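Local coordinates for protein TetR/AcrR family transcriptional regulator (Bradyrhizobium diazoefficiens, PDB 6G8G) that binds the flavonoid genistein and, as a TetR-family repressor, probably controls transcription by leaving its DNA operator when the flavonoid is present, at residues R157-D162 against F205-C210; A141-L146 against E166-F171; A96-A101 against E198-L203. All coordinates share one frame; numbering follows the deposited sequence.

Contact 1 (R157-D162 against F205-C210)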
ATOM      1  N   ARG A 157     -17.747 -20.137 -18.498  1.00 72.37           N
ATOM      2  CA  ARG A 157     -18.833 -19.183 -18.758  1.00 74.91           C
ATOM      3  C   ARG A 157     -19.500 -18.610 -17.516  1.00 72.90           C
ATOM      4  O   ARG A 157     -20.612 -18.100 -17.588  1.00 74.93           O
ATOM      5  CB  ARG A 157     -19.913 -19.809 -19.643  1.00 78.32           C
ATOM      6  CG  ARG A 157     -19.438 -20.240 -21.009  1.00 87.67           C
ATOM      7  CD  ARG A 157     -19.634 -19.143 -22.046  1.00100.19           C
ATOM      8  NE  ARG A 157     -19.307 -19.657 -23.373  1.00120.09           N
ATOM      9  CZ  ARG A 157     -18.065 -19.840 -23.829  1.00131.30           C
ATOM     10  NH1 ARG A 157     -16.999 -19.520 -23.083  1.00128.32           N
ATOM     11  NH2 ARG A 157     -17.884 -20.344 -25.050  1.00128.84           N
ATOM     12  N   VAL A 158     -18.829 -18.682 -16.385  1.00 72.48           N
ATOM     13  CA  VAL A 158     -19.387 -18.190 -15.138  1.00 72.77           C
ATOM     14  C   VAL A 158     -18.833 -16.793 -14.711  1.00 69.53           C
ATOM     15  O   VAL A 158     -19.400 -16.118 -13.808  1.00 66.98           O
ATOM     16  CB  VAL A 158     -19.196 -19.296 -14.079  1.00 76.81           C
ATOM     17  CG1 VAL A 158     -17.787 -19.303 -13.488  1.00 74.20           C
ATOM     18  CG2 VAL A 158     -20.223 -19.185 -12.971  1.00 89.49           C
ATOM     19  N   LEU A 159     -17.788 -16.340 -15.413  1.00 62.98           N
ATOM     20  CA  LEU A 159     -17.344 -14.936 -15.394  1.00 61.57           C
ATOM     21  C   LEU A 159     -17.022 -14.446 -16.800  1.00 68.24           C
ATOM     22  O   LEU A 159     -16.652 -15.254 -17.683  1.00 71.40           O
ATOM     23  CB  LEU A 159     -16.064 -14.800 -14.599  1.00 58.94           C
ATOM     24  CG  LEU A 159     -16.113 -15.196 -13.139  1.00 55.39           C
ATOM     25  CD1 LEU A 159     -14.722 -15.125 -12.592  1.00 51.31           C
ATOM     26  CD2 LEU A 159     -17.049 -14.276 -12.385  1.00 56.45           C
ATOM     27  N   GLU A 160     -17.120 -13.125 -17.005  1.00 71.50           N
ATOM     28  CA  GLU A 160     -16.648 -12.507 -18.258  1.00 74.86           C
ATOM     29  C   GLU A 160     -15.805 -11.260 -18.002  1.00 69.33           C
ATOM     30  O   GLU A 160     -16.090 -10.448 -17.112  1.00 75.18           O
ATOM     31  CB  GLU A 160     -17.791 -12.221 -19.226  1.00 81.52           C
ATOM     32  CG  GLU A 160     -19.059 -11.675 -18.582  1.00 97.78           C
ATOM     33  CD  GLU A 160     -20.273 -11.705 -19.520  1.00103.17           C
ATOM     34  OE1 GLU A 160     -20.262 -12.466 -20.514  1.00102.78           O
ATOM     35  OE2 GLU A 160     -21.252 -10.986 -19.241  1.00103.75           O
ATOM     36  N   PHE A 161     -14.720 -11.166 -18.768  1.00 67.04           N
ATOM     37  CA  PHE A 161     -13.717 -10.119 -18.647  1.00 66.06           C
ATOM     38  C   PHE A 161     -12.706 -10.340 -19.777  1.00 69.46           C
ATOM     39  O   PHE A 161     -12.586 -11.452 -20.271  1.00 64.42           O
ATOM     40  CB  PHE A 161     -13.016 -10.175 -17.281  1.00 62.74           C
ATOM     41  CG  PHE A 161     -12.396 -11.508 -16.963  1.00 62.27           C
ATOM     42  CD1 PHE A 161     -11.190 -11.889 -17.549  1.00 69.80           C
ATOM     43  CD2 PHE A 161     -12.995 -12.377 -16.065  1.00 60.79           C
ATOM     44  CE1 PHE A 161     -10.615 -13.138 -17.285  1.00 72.84           C
ATOM     45  CE2 PHE A 161     -12.424 -13.611 -15.785  1.00 66.12           C
ATOM     46  CZ  PHE A 161     -11.234 -13.999 -16.400  1.00 69.66           C
ATOM     47  N   ASP A 162     -11.965  -9.307 -20.160  1.00 74.23           N
ATOM     48  CA  ASP A 162     -11.051  -9.409 -21.300  1.00 78.84           C
ATOM     49  C   ASP A 162      -9.702  -9.987 -20.929  1.00 76.57           C
ATOM     50  O   ASP A 162      -9.173 -10.787 -21.672  1.00 82.51           O
ATOM     51  CB  ASP A 162     -10.891  -8.057 -22.009  1.00 87.46           C
ATOM     52  CG  ASP A 162     -12.234  -7.351 -22.222  1.00104.13           C
ATOM     53  OD1 ASP A 162     -12.689  -6.623 -21.291  1.00123.62           O
ATOM     54  OD2 ASP A 162     -12.841  -7.534 -23.309  1.00106.09           O
ATOM     55  N   PHE A 205     -18.904  -7.107  -5.165  1.00 53.95           N
ATOM     56  CA  PHE A 205     -18.679  -6.095  -6.178  1.00 56.24           C
ATOM     57  C   PHE A 205     -18.024  -6.685  -7.410  1.00 54.66           C
ATOM     58  O   PHE A 205     -18.404  -6.405  -8.541  1.00 52.77           O
ATOM     59  CB  PHE A 205     -17.787  -5.008  -5.590  1.00 56.23           C
ATOM     60  CG  PHE A 205     -17.696  -3.766  -6.432  1.00 56.79           C
ATOM     61  CD1 PHE A 205     -16.819  -3.685  -7.482  1.00 55.14           C
ATOM     62  CD2 PHE A 205     -18.490  -2.664  -6.147  1.00 58.09           C
ATOM     63  CE1 PHE A 205     -16.745  -2.536  -8.248  1.00 60.71           C
ATOM     64  CE2 PHE A 205     -18.410  -1.503  -6.901  1.00 55.73           C
ATOM     65  CZ  PHE A 205     -17.535  -1.438  -7.951  1.00 57.66           C
ATOM     66  N   PHE A 206     -16.992  -7.481  -7.180  1.00 56.81           N
ATOM     67  CA  PHE A 206     -16.316  -8.160  -8.256  1.00 53.86           C
ATOM     68  C   PHE A 206     -17.286  -8.958  -9.104  1.00 58.23           C
ATOM     69  O   PHE A 206     -17.190  -8.960 -10.340  1.00 62.67           O
ATOM     70  CB  PHE A 206     -15.298  -9.104  -7.692  1.00 56.06           C
ATOM     71  CG  PHE A 206     -14.515  -9.801  -8.735  1.00 56.96           C
ATOM     72  CD1 PHE A 206     -13.569  -9.126  -9.450  1.00 54.98           C
ATOM     73  CD2 PHE A 206     -14.753 -11.111  -9.018  1.00 60.33           C
ATOM     74  CE1 PHE A 206     -12.850  -9.746 -10.424  1.00 55.09           C
ATOM     75  CE2 PHE A 206     -14.038 -11.743 -10.007  1.00 62.33           C
ATOM     76  CZ  PHE A 206     -13.081 -11.056 -10.708  1.00 57.43           C
ATOM     77  N   LEU A 207     -18.222  -9.632  -8.449  1.00 57.42           N
ATOM     78  CA  LEU A 207     -19.201 -10.429  -9.159  1.00 61.85           C
ATOM     79  C   LEU A 207     -20.255  -9.547  -9.869  1.00 65.96           C
ATOM     80  O   LEU A 207     -20.661  -9.868 -10.972  1.00 69.18           O
ATOM     81  CB  LEU A 207     -19.867 -11.444  -8.218  1.00 60.50           C
ATOM     82  CG  LEU A 207     -18.976 -12.517  -7.597  1.00 63.58           C
ATOM     83  CD1 LEU A 207     -19.719 -13.375  -6.588  1.00 61.28           C
ATOM     84  CD2 LEU A 207     -18.378 -13.413  -8.671  1.00 68.29           C
ATOM     85  N   LYS A 208     -20.713  -8.458  -9.242  1.00 68.42           N
ATOM     86  CA  LYS A 208     -21.583  -7.496  -9.937  1.00 65.99           C
ATOM     87  C   LYS A 208     -20.945  -7.109 -11.265  1.00 66.05           C
ATOM     88  O   LYS A 208     -21.588  -7.149 -12.278  1.00 76.12           O
ATOM     89  CB  LYS A 208     -21.879  -6.239  -9.105  1.00 67.80           C
ATOM     90  CG  LYS A 208     -23.267  -6.191  -8.484  1.00 73.06           C
ATOM     91  CD  LYS A 208     -23.361  -5.040  -7.460  1.00 80.46           C
ATOM     92  CE  LYS A 208     -23.542  -3.652  -8.116  1.00 91.31           C
ATOM     93  NZ  LYS A 208     -24.443  -2.646  -7.453  1.00 86.18           N
ATOM     94  N   ALA A 209     -19.660  -6.847 -11.298  1.00 63.47           N
ATOM     95  CA  ALA A 209     -19.036  -6.476 -12.558  1.00 65.78           C
ATOM     96  C   ALA A 209     -18.748  -7.627 -13.553  1.00 66.86           C
ATOM     97  O   ALA A 209     -18.630  -7.352 -14.732  1.00 70.86           O
ATOM     98  CB  ALA A 209     -17.739  -5.749 -12.279  1.00 70.03           C
ATOM     99  N   CYS A 210     -18.541  -8.871 -13.101  1.00 65.22           N
ATOM    100  CA  CYS A 210     -18.054  -9.935 -13.992  1.00 66.45           C
ATOM    101  C   CYS A 210     -18.992 -11.104 -14.234  1.00 69.47           C
ATOM    102  O   CYS A 210     -18.730 -11.905 -15.143  1.00 72.33           O
ATOM    103  CB  CYS A 210     -16.757 -10.512 -13.466  1.00 66.21           C
ATOM    104  SG  CYS A 210     -15.444  -9.301 -13.394  1.00 72.49           S
TER

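Contact 2 (A141-L146 against E166-F171)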
ATOM      1  N   ALA A 141       3.161 -12.867  -8.287  1.00 48.35           N
ATOM      2  CA  ALA A 141       2.900 -14.306  -8.320  1.00 50.39           C
ATOM      3  C   ALA A 141       1.496 -14.617  -7.860  1.00 50.65           C
ATOM      4  O   ALA A 141       0.811 -15.468  -8.439  1.00 54.72           O
ATOM      5  CB  ALA A 141       3.898 -15.052  -7.457  1.00 49.69           C
ATOM      6  N   THR A 142       1.073 -13.934  -6.816  1.00 49.28           N
ATOM      7  CA  THR A 142      -0.287 -14.066  -6.347  1.00 53.84           C
ATOM      8  C   THR A 142      -1.286 -13.706  -7.436  1.00 53.09           C
ATOM      9  O   THR A 142      -2.272 -14.405  -7.665  1.00 51.39           O
ATOM     10  CB  THR A 142      -0.532 -13.158  -5.139  1.00 54.30           C
ATOM     11  OG1 THR A 142       0.325 -13.564  -4.075  1.00 57.67           O
ATOM     12  CG2 THR A 142      -1.963 -13.267  -4.674  1.00 58.76           C
ATOM     13  N   ILE A 143      -1.042 -12.605  -8.117  1.00 52.94           N
ATOM     14  CA  ILE A 143      -1.920 -12.251  -9.222  1.00 54.18           C
ATOM     15  C   ILE A 143      -1.996 -13.375 -10.275  1.00 52.69           C
ATOM     16  O   ILE A 143      -3.081 -13.745 -10.695  1.00 54.43           O
ATOM     17  CB  ILE A 143      -1.450 -10.948  -9.880  1.00 57.66           C
ATOM     18  CG1 ILE A 143      -1.696  -9.760  -8.955  1.00 56.63           C
ATOM     19  CG2 ILE A 143      -2.148 -10.713 -11.214  1.00 56.78           C
ATOM     20  CD1 ILE A 143      -1.029  -8.472  -9.429  1.00 56.27           C
ATOM     21  N   ARG A 144      -0.851 -13.907 -10.681  1.00 54.09           N
ATOM     22  CA  ARG A 144      -0.810 -14.961 -11.686  1.00 57.45           C
ATOM     23  C   ARG A 144      -1.573 -16.204 -11.286  1.00 56.37           C
ATOM     24  O   ARG A 144      -2.277 -16.766 -12.106  1.00 57.09           O
ATOM     25  CB  ARG A 144       0.618 -15.332 -12.000  1.00 66.94           C
ATOM     26  CG  ARG A 144       1.335 -14.262 -12.799  1.00 80.49           C
ATOM     27  CD  ARG A 144       2.801 -14.495 -13.077  1.00 88.63           C
ATOM     28  NE  ARG A 144       3.606 -15.315 -12.148  1.00 93.31           N
ATOM     29  CZ  ARG A 144       4.636 -14.915 -11.389  1.00 98.99           C
ATOM     30  NH1 ARG A 144       5.059 -13.632 -11.348  1.00 96.22           N
ATOM     31  NH2 ARG A 144       5.257 -15.828 -10.638  1.00 98.31           N
ATOM     32  N   ARG A 145      -1.459 -16.630 -10.032  1.00 56.06           N
ATOM     33  CA  ARG A 145      -2.205 -17.805  -9.574  1.00 58.04           C
ATOM     34  C   ARG A 145      -3.672 -17.596  -9.691  1.00 57.37           C
ATOM     35  O   ARG A 145      -4.407 -18.484 -10.092  1.00 60.31           O
ATOM     36  CB  ARG A 145      -1.896 -18.145  -8.128  1.00 64.66           C
ATOM     37  CG  ARG A 145      -0.674 -19.016  -8.003  1.00 79.66           C
ATOM     38  CD  ARG A 145      -0.107 -18.923  -6.617  1.00 92.71           C
ATOM     39  NE  ARG A 145      -0.996 -19.388  -5.567  1.00101.65           N
ATOM     40  CZ  ARG A 145      -0.936 -20.593  -5.007  1.00104.08           C
ATOM     41  NH1 ARG A 145      -0.110 -21.523  -5.458  1.00 96.97           N
ATOM     42  NH2 ARG A 145      -1.759 -20.865  -4.009  1.00112.09           N
ATOM     43  N   LEU A 146      -4.123 -16.427  -9.271  1.00 58.76           N
ATOM     44  CA  LEU A 146      -5.540 -16.157  -9.285  1.00 59.26           C
ATOM     45  C   LEU A 146      -5.984 -16.068 -10.718  1.00 58.40           C
ATOM     46  O   LEU A 146      -7.054 -16.525 -11.070  1.00 56.51           O
ATOM     47  CB  LEU A 146      -5.835 -14.870  -8.538  1.00 58.47           C
ATOM     48  CG  LEU A 146      -7.308 -14.497  -8.511  1.00 59.69           C
ATOM     49  CD1 LEU A 146      -8.143 -15.613  -7.944  1.00 61.20           C
ATOM     50  CD2 LEU A 146      -7.511 -13.233  -7.702  1.00 64.29           C
ATOM     51  N   GLU A 166      -5.559  -8.543 -15.320  1.00 61.22           N
ATOM     52  CA  GLU A 166      -6.256  -7.351 -14.980  1.00 60.70           C
ATOM     53  C   GLU A 166      -7.345  -7.706 -13.989  1.00 54.59           C
ATOM     54  O   GLU A 166      -7.500  -7.044 -12.980  1.00 54.18           O
ATOM     55  CB  GLU A 166      -6.811  -6.696 -16.256  1.00 67.74           C
ATOM     56  CG  GLU A 166      -7.557  -5.374 -16.054  1.00 75.33           C
ATOM     57  CD  GLU A 166      -7.850  -4.621 -17.349  1.00 86.33           C
ATOM     58  OE1 GLU A 166      -8.624  -5.140 -18.207  1.00 91.24           O
ATOM     59  OE2 GLU A 166      -7.275  -3.511 -17.497  1.00 84.45           O
ATOM     60  N   ALA A 167      -8.099  -8.759 -14.267  1.00 54.71           N
ATOM     61  CA  ALA A 167      -9.235  -9.103 -13.403  1.00 54.79           C
ATOM     62  C   ALA A 167      -8.768  -9.583 -12.057  1.00 52.83           C
ATOM     63  O   ALA A 167      -9.365  -9.277 -11.044  1.00 51.01           O
ATOM     64  CB  ALA A 167     -10.103 -10.151 -14.044  1.00 55.03           C
ATOM     65  N   ALA A 168      -7.692 -10.337 -12.041  1.00 53.09           N
ATOM     66  CA  ALA A 168      -7.154 -10.811 -10.782  1.00 53.86           C
ATOM     67  C   ALA A 168      -6.745  -9.618  -9.946  1.00 54.69           C
ATOM     68  O   ALA A 168      -7.036  -9.538  -8.758  1.00 56.91           O
ATOM     69  CB  ALA A 168      -5.967 -11.726 -11.028  1.00 55.04           C
ATOM     70  N   ASN A 169      -6.051  -8.688 -10.568  1.00 54.37           N
ATOM     71  CA  ASN A 169      -5.563  -7.530  -9.841  1.00 54.32           C
ATOM     72  C   ASN A 169      -6.719  -6.687  -9.303  1.00 52.47           C
ATOM     73  O   ASN A 169      -6.648  -6.104  -8.226  1.00 53.22           O
ATOM     74  CB  ASN A 169      -4.662  -6.733 -10.760  1.00 56.78           C
ATOM     75  CG  ASN A 169      -4.047  -5.544 -10.103  1.00 58.66           C
ATOM     76  OD1 ASN A 169      -4.205  -4.485 -10.620  1.00 65.97           O
ATOM     77  ND2 ASN A 169      -3.303  -5.714  -9.007  1.00 61.17           N
ATOM     78  N   GLN A 170      -7.814  -6.669 -10.031  1.00 54.54           N
ATOM     79  CA  GLN A 170      -8.955  -5.907  -9.604  1.00 55.15           C
ATOM     80  C   GLN A 170      -9.610  -6.554  -8.424  1.00 53.86           C
ATOM     81  O   GLN A 170      -9.954  -5.887  -7.455  1.00 57.70           O
ATOM     82  CB  GLN A 170      -9.923  -5.757 -10.755  1.00 56.41           C
ATOM     83  CG  GLN A 170      -9.381  -4.777 -11.774  1.00 57.25           C
ATOM     84  CD  GLN A 170     -10.076  -4.864 -13.118  1.00 61.65           C
ATOM     85  OE1 GLN A 170     -10.602  -5.908 -13.510  1.00 66.09           O
ATOM     86  NE2 GLN A 170     -10.080  -3.749 -13.838  1.00 60.71           N
ATOM     87  N   PHE A 171      -9.724  -7.862  -8.472  1.00 53.55           N
ATOM     88  CA  PHE A 171     -10.273  -8.604  -7.332  1.00 55.96           C
ATOM     89  C   PHE A 171      -9.481  -8.345  -6.061  1.00 50.36           C
ATOM     90  O   PHE A 171     -10.039  -8.073  -5.015  1.00 50.72           O
ATOM     91  CB  PHE A 171     -10.298 -10.103  -7.623  1.00 55.39           C
ATOM     92  CG  PHE A 171     -10.779 -10.917  -6.483  1.00 55.81           C
ATOM     93  CD1 PHE A 171     -12.129 -11.056  -6.251  1.00 58.45           C
ATOM     94  CD2 PHE A 171      -9.899 -11.556  -5.655  1.00 54.92           C
ATOM     95  CE1 PHE A 171     -12.585 -11.818  -5.199  1.00 57.44           C
ATOM     96  CE2 PHE A 171     -10.350 -12.333  -4.598  1.00 53.96           C
ATOM     97  CZ  PHE A 171     -11.690 -12.461  -4.368  1.00 54.28           C
TER

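Contact 3 (A96-A101 against E198-L203)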
ATOM      1  N   ALA A  96     -14.752 -20.459  -3.617  1.00 63.42           N
ATOM      2  CA  ALA A  96     -13.371 -20.578  -4.020  1.00 60.39           C
ATOM      3  C   ALA A  96     -12.655 -19.227  -3.905  1.00 59.80           C
ATOM      4  O   ALA A  96     -11.538 -19.139  -3.365  1.00 58.66           O
ATOM      5  CB  ALA A  96     -13.298 -21.098  -5.426  1.00 61.56           C
ATOM      6  N   LEU A  97     -13.307 -18.184  -4.400  1.00 54.23           N
ATOM      7  CA  LEU A  97     -12.758 -16.861  -4.300  1.00 53.91           C
ATOM      8  C   LEU A  97     -12.704 -16.430  -2.853  1.00 51.77           C
ATOM      9  O   LEU A  97     -11.749 -15.780  -2.418  1.00 52.38           O
ATOM     10  CB  LEU A  97     -13.596 -15.875  -5.113  1.00 57.10           C
ATOM     11  CG  LEU A  97     -13.500 -16.088  -6.621  1.00 59.44           C
ATOM     12  CD1 LEU A  97     -14.549 -15.289  -7.359  1.00 60.37           C
ATOM     13  CD2 LEU A  97     -12.126 -15.732  -7.156  1.00 59.36           C
ATOM     14  N   ARG A  98     -13.747 -16.760  -2.121  1.00 51.31           N
ATOM     15  CA  ARG A  98     -13.866 -16.310  -0.769  1.00 55.29           C
ATOM     16  C   ARG A  98     -12.715 -16.910  -0.021  1.00 59.02           C
ATOM     17  O   ARG A  98     -12.055 -16.241   0.772  1.00 60.40           O
ATOM     18  CB  ARG A  98     -15.236 -16.695  -0.201  1.00 60.61           C
ATOM     19  CG  ARG A  98     -15.434 -16.288   1.235  1.00 69.34           C
ATOM     20  CD  ARG A  98     -16.825 -16.550   1.825  1.00 73.20           C
ATOM     21  NE  ARG A  98     -17.880 -15.893   1.070  1.00 73.14           N
ATOM     22  CZ  ARG A  98     -18.765 -16.503   0.295  1.00 78.74           C
ATOM     23  NH1 ARG A  98     -18.759 -17.837   0.159  1.00 82.82           N
ATOM     24  NH2 ARG A  98     -19.667 -15.763  -0.334  1.00 73.84           N
ATOM     25  N   ASP A  99     -12.400 -18.161  -0.316  1.00 65.47           N
ATOM     26  CA  ASP A  99     -11.318 -18.841   0.404  1.00 66.40           C
ATOM     27  C   ASP A  99      -9.934 -18.243   0.028  1.00 58.17           C
ATOM     28  O   ASP A  99      -9.074 -18.022   0.873  1.00 49.27           O
ATOM     29  CB  ASP A  99     -11.393 -20.346   0.141  1.00 78.94           C
ATOM     30  CG  ASP A  99     -10.299 -21.134   0.870  1.00105.79           C
ATOM     31  OD1 ASP A  99     -10.001 -20.810   2.049  1.00133.04           O
ATOM     32  OD2 ASP A  99      -9.713 -22.061   0.260  1.00113.97           O
ATOM     33  N   PHE A 100      -9.754 -17.943  -1.241  1.00 54.30           N
ATOM     34  CA  PHE A 100      -8.509 -17.369  -1.687  1.00 52.15           C
ATOM     35  C   PHE A 100      -8.319 -16.001  -1.044  1.00 52.13           C
ATOM     36  O   PHE A 100      -7.254 -15.676  -0.525  1.00 47.80           O
ATOM     37  CB  PHE A 100      -8.524 -17.259  -3.212  1.00 52.18           C
ATOM     38  CG  PHE A 100      -7.205 -16.855  -3.803  1.00 53.90           C
ATOM     39  CD1 PHE A 100      -6.266 -17.814  -4.143  1.00 57.09           C
ATOM     40  CD2 PHE A 100      -6.895 -15.530  -4.005  1.00 53.50           C
ATOM     41  CE1 PHE A 100      -5.043 -17.462  -4.678  1.00 56.24           C
ATOM     42  CE2 PHE A 100      -5.675 -15.172  -4.555  1.00 56.51           C
ATOM     43  CZ  PHE A 100      -4.741 -16.136  -4.884  1.00 54.13           C
ATOM     44  N   ALA A 101      -9.377 -15.202  -1.075  1.00 51.67           N
ATOM     45  CA  ALA A 101      -9.338 -13.911  -0.436  1.00 54.79           C
ATOM     46  C   ALA A 101      -8.959 -14.042   1.022  1.00 53.72           C
ATOM     47  O   ALA A 101      -8.106 -13.321   1.503  1.00 54.04           O
ATOM     48  CB  ALA A 101     -10.680 -13.229  -0.562  1.00 59.03           C
ATOM     49  N   GLU A 198     -15.159  -7.675   4.995  1.00 46.84           N
ATOM     50  CA  GLU A 198     -14.241  -7.076   4.008  1.00 50.69           C
ATOM     51  C   GLU A 198     -14.235  -7.858   2.717  1.00 49.30           C
ATOM     52  O   GLU A 198     -14.312  -7.295   1.608  1.00 51.74           O
ATOM     53  CB  GLU A 198     -12.816  -7.006   4.546  1.00 52.38           C
ATOM     54  CG  GLU A 198     -12.654  -6.053   5.735  1.00 60.20           C
ATOM     55  CD  GLU A 198     -13.057  -4.611   5.436  1.00 61.54           C
ATOM     56  OE1 GLU A 198     -12.692  -4.126   4.369  1.00 65.05           O
ATOM     57  OE2 GLU A 198     -13.726  -3.960   6.271  1.00 64.66           O
ATOM     58  N   ILE A 199     -14.204  -9.167   2.869  1.00 50.78           N
ATOM     59  CA  ILE A 199     -14.176 -10.061   1.731  1.00 53.62           C
ATOM     60  C   ILE A 199     -15.494 -10.069   1.012  1.00 52.29           C
ATOM     61  O   ILE A 199     -15.513 -10.039  -0.196  1.00 54.21           O
ATOM     62  CB  ILE A 199     -13.899 -11.493   2.184  1.00 57.98           C
ATOM     63  CG1 ILE A 199     -12.468 -11.601   2.670  1.00 60.77           C
ATOM     64  CG2 ILE A 199     -14.124 -12.465   1.045  1.00 58.92           C
ATOM     65  CD1 ILE A 199     -12.188 -12.911   3.361  1.00 64.26           C
ATOM     66  N   GLU A 200     -16.582 -10.128   1.763  1.00 55.72           N
ATOM     67  CA  GLU A 200     -17.885 -10.253   1.168  1.00 57.88           C
ATOM     68  C   GLU A 200     -18.169  -9.004   0.339  1.00 61.89           C
ATOM     69  O   GLU A 200     -18.731  -9.093  -0.755  1.00 65.49           O
ATOM     70  CB  GLU A 200     -18.958 -10.503   2.228  1.00 60.38           C
ATOM     71  CG  GLU A 200     -20.335 -10.791   1.650  1.00 72.10           C
ATOM     72  CD  GLU A 200     -20.311 -11.879   0.571  1.00 84.64           C
ATOM     73  OE1 GLU A 200     -19.715 -12.965   0.839  1.00 79.54           O
ATOM     74  OE2 GLU A 200     -20.881 -11.630  -0.532  1.00 88.17           O
ATOM     75  N   ALA A 201     -17.761  -7.839   0.842  1.00 60.49           N
ATOM     76  CA  ALA A 201     -17.971  -6.584   0.130  1.00 59.30           C
ATOM     77  C   ALA A 201     -17.222  -6.549  -1.207  1.00 59.84           C
ATOM     78  O   ALA A 201     -17.790  -6.152  -2.225  1.00 58.55           O
ATOM     79  CB  ALA A 201     -17.551  -5.414   1.002  1.00 56.42           C
ATOM     80  N   GLY A 202     -15.956  -6.970  -1.176  1.00 60.35           N
ATOM     81  CA  GLY A 202     -15.102  -6.999  -2.366  1.00 58.90           C
ATOM     82  C   GLY A 202     -15.553  -7.994  -3.420  1.00 59.68           C
ATOM     83  O   GLY A 202     -15.584  -7.704  -4.618  1.00 56.84           O
ATOM     84  N   LEU A 203     -15.972  -9.153  -2.947  1.00 58.91           N
ATOM     85  CA  LEU A 203     -16.449 -10.201  -3.806  1.00 54.97           C
ATOM     86  C   LEU A 203     -17.769  -9.844  -4.429  1.00 54.58           C
ATOM     87  O   LEU A 203     -17.987 -10.085  -5.594  1.00 50.69           O
ATOM     88  CB  LEU A 203     -16.631 -11.446  -2.967  1.00 56.30           C
ATOM     89  CG  LEU A 203     -17.274 -12.624  -3.648  1.00 55.96           C
ATOM     90  CD1 LEU A 203     -16.449 -13.015  -4.859  1.00 58.02           C
ATOM     91  CD2 LEU A 203     -17.381 -13.785  -2.674  1.00 57.72           C
TER

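Contact 1 (R157-D162 against F205-C210)
Leu159 lays its isobutyl group against the last turn of helix 192-210. Its CG stands anti to the carbonyl carbon (chi1 -61°), and from there the two methyls part: CD2 meets Cys210 CB at 3.9 Å and Leu207 CD2 at 4.0 Å, whereas CD1 comes to the edge of the Phe206 ring, near its plane, 4.3 Å from CE2. Within the helix, Cys210 SG sits 3.9 Å above one face of that same ring, displaced toward the rim. The polar link is a single backbone bond: Glu160 N donates to Cys210 O over 2.7 Å, in the carbonyl plane, with an N-H...O angle of 159°. This oxygen also receives a CA-H...O contact from Leu159. Glu160 CG lies between its own backbone N and carbonyl carbon (chi1 41°), which sets it 3.5 Å from Cys210 O, and the rest of the chain runs extended. Leu150 and Ala153 of helix 139-155 back Leu159, while Phe205 of the second subunit packs on Cys210. The arrangement is a loop joining two helices, entered through a Schellman motif at Arg157, that adds a backbone bond at the C-terminal end of the last helix of an all-helical TetR-type C-terminal domain.

Contact 2 (A141-L146 against E166-F171)
Ala168 turns its methyl toward helix 139-155, and its CA and that of Ile143 are the nearest CA pair, at 5.6 Å. The aliphatic contacts gather round this methyl. Ala168 CB lies 3.5 Å from Ile143 O and 4.0 Å from Ile143 CG2, while CB and CG of Leu146 reach it from the next turn. Having so small a residue here suits the segment axes, which approach to 8.4 Å and make an angle of 113° between their N-to-C directions. This is steep helix-on-helix packing inside the all-helical C-terminal domain of a TetR-family regulator, with Leu172 also packing on Ile143 and Leu146. One contact is aromatic: Leu146 CG is anti to the backbone N (chi1 179°), which carries CD2 to 3.6 Å from Phe171 CD2, the two side chains crossing at about a right angle. The Phe171 ring in turn meets Phe206 edge-to-face. Polar and apolar groups mix at the Asn169 end, where Ile143 CD1 touches the amide ND2 at 3.6 Å, a van der Waals contact. Glu178 of the second subunit packs against both Ile143 and Asn169, and a bound cyclohexylaminoethane sulfonic acid, probably from the crystallisation liquor, lies about 4 Å from the Asn169 side chain.

Contact 3 (A96-A101 against E198-L203)
Arg98 and Glu200 form a salt bridge between helices 93-109 and 192-210. NH2 of Arg98 donates to Glu200 OE1 over 3.0 Å with an N-H...O angle of 156°, using the oxygen's syn lone pair, the one on the side of OE2. A weak second bond runs from Arg98 NE to the same OE1 at 3.5 Å, so one carboxylate oxygen meets two N-H groups along one edge of the guanidinium. OE1 lies near the guanidinium plane, although the two flat groups are turned 33° apart. Bends in both chains, at chi3 of Arg98 (-58°) and chi2 of Glu200, bring the charged ends together. Under the bridge the arginine also packs: NH2 is 3.8 Å from Leu203 CD2, and CG is 4.0 Å from Ile199 CG2, the arginine chain crossing each of these side chains at about a right angle. Replacing Arg98 with an alanine would probably leave the Glu200 carboxylate without its cationic mate and uncover the Ile199 and Leu203 methyls beneath it.

Further in, packing is purely apolar. Ile199 CG2 also rests on Ala101 CB at 3.9 Å, and Leu203 CD1 meets Leu97 CD1 at the same distance as their side chains cross at a slant. Phe171 of helix 164-176 lies against both Leu97 and Ala101. With segment axes 10.0 Å apart at closest, the pairing is an interhelical apolar core bordered by a salt bridge, joining helices 93-109 and 192-210 within the all-helical C-terminal domain of a TetR-family regulator.

Overall arrangement
The three contacts bind five parts of one C-terminal domain, with centres 13 to 14 Å apart. Helix 192-210 serves both contact 1 and contact 3, whose segments 198-203 and 205-210 are separated by a single residue. Phe171 of contact 2 is the residue shared with both of the others. Beside it, Phe206 CE1 of contact 1 lies 3.6 Å from Ala167 O of contact 2, and Phe100 CE2 of contact 3 lies 4.0 Å from Leu146 CB of contact 2. Phe100 also packs on Thr142. All three reach the second subunit, contact 3 through Ala201 alone. Genistein, bound by Phe108, Pro180 and Leu181, lies about 9 Å from the Asn169 side chain of contact 2.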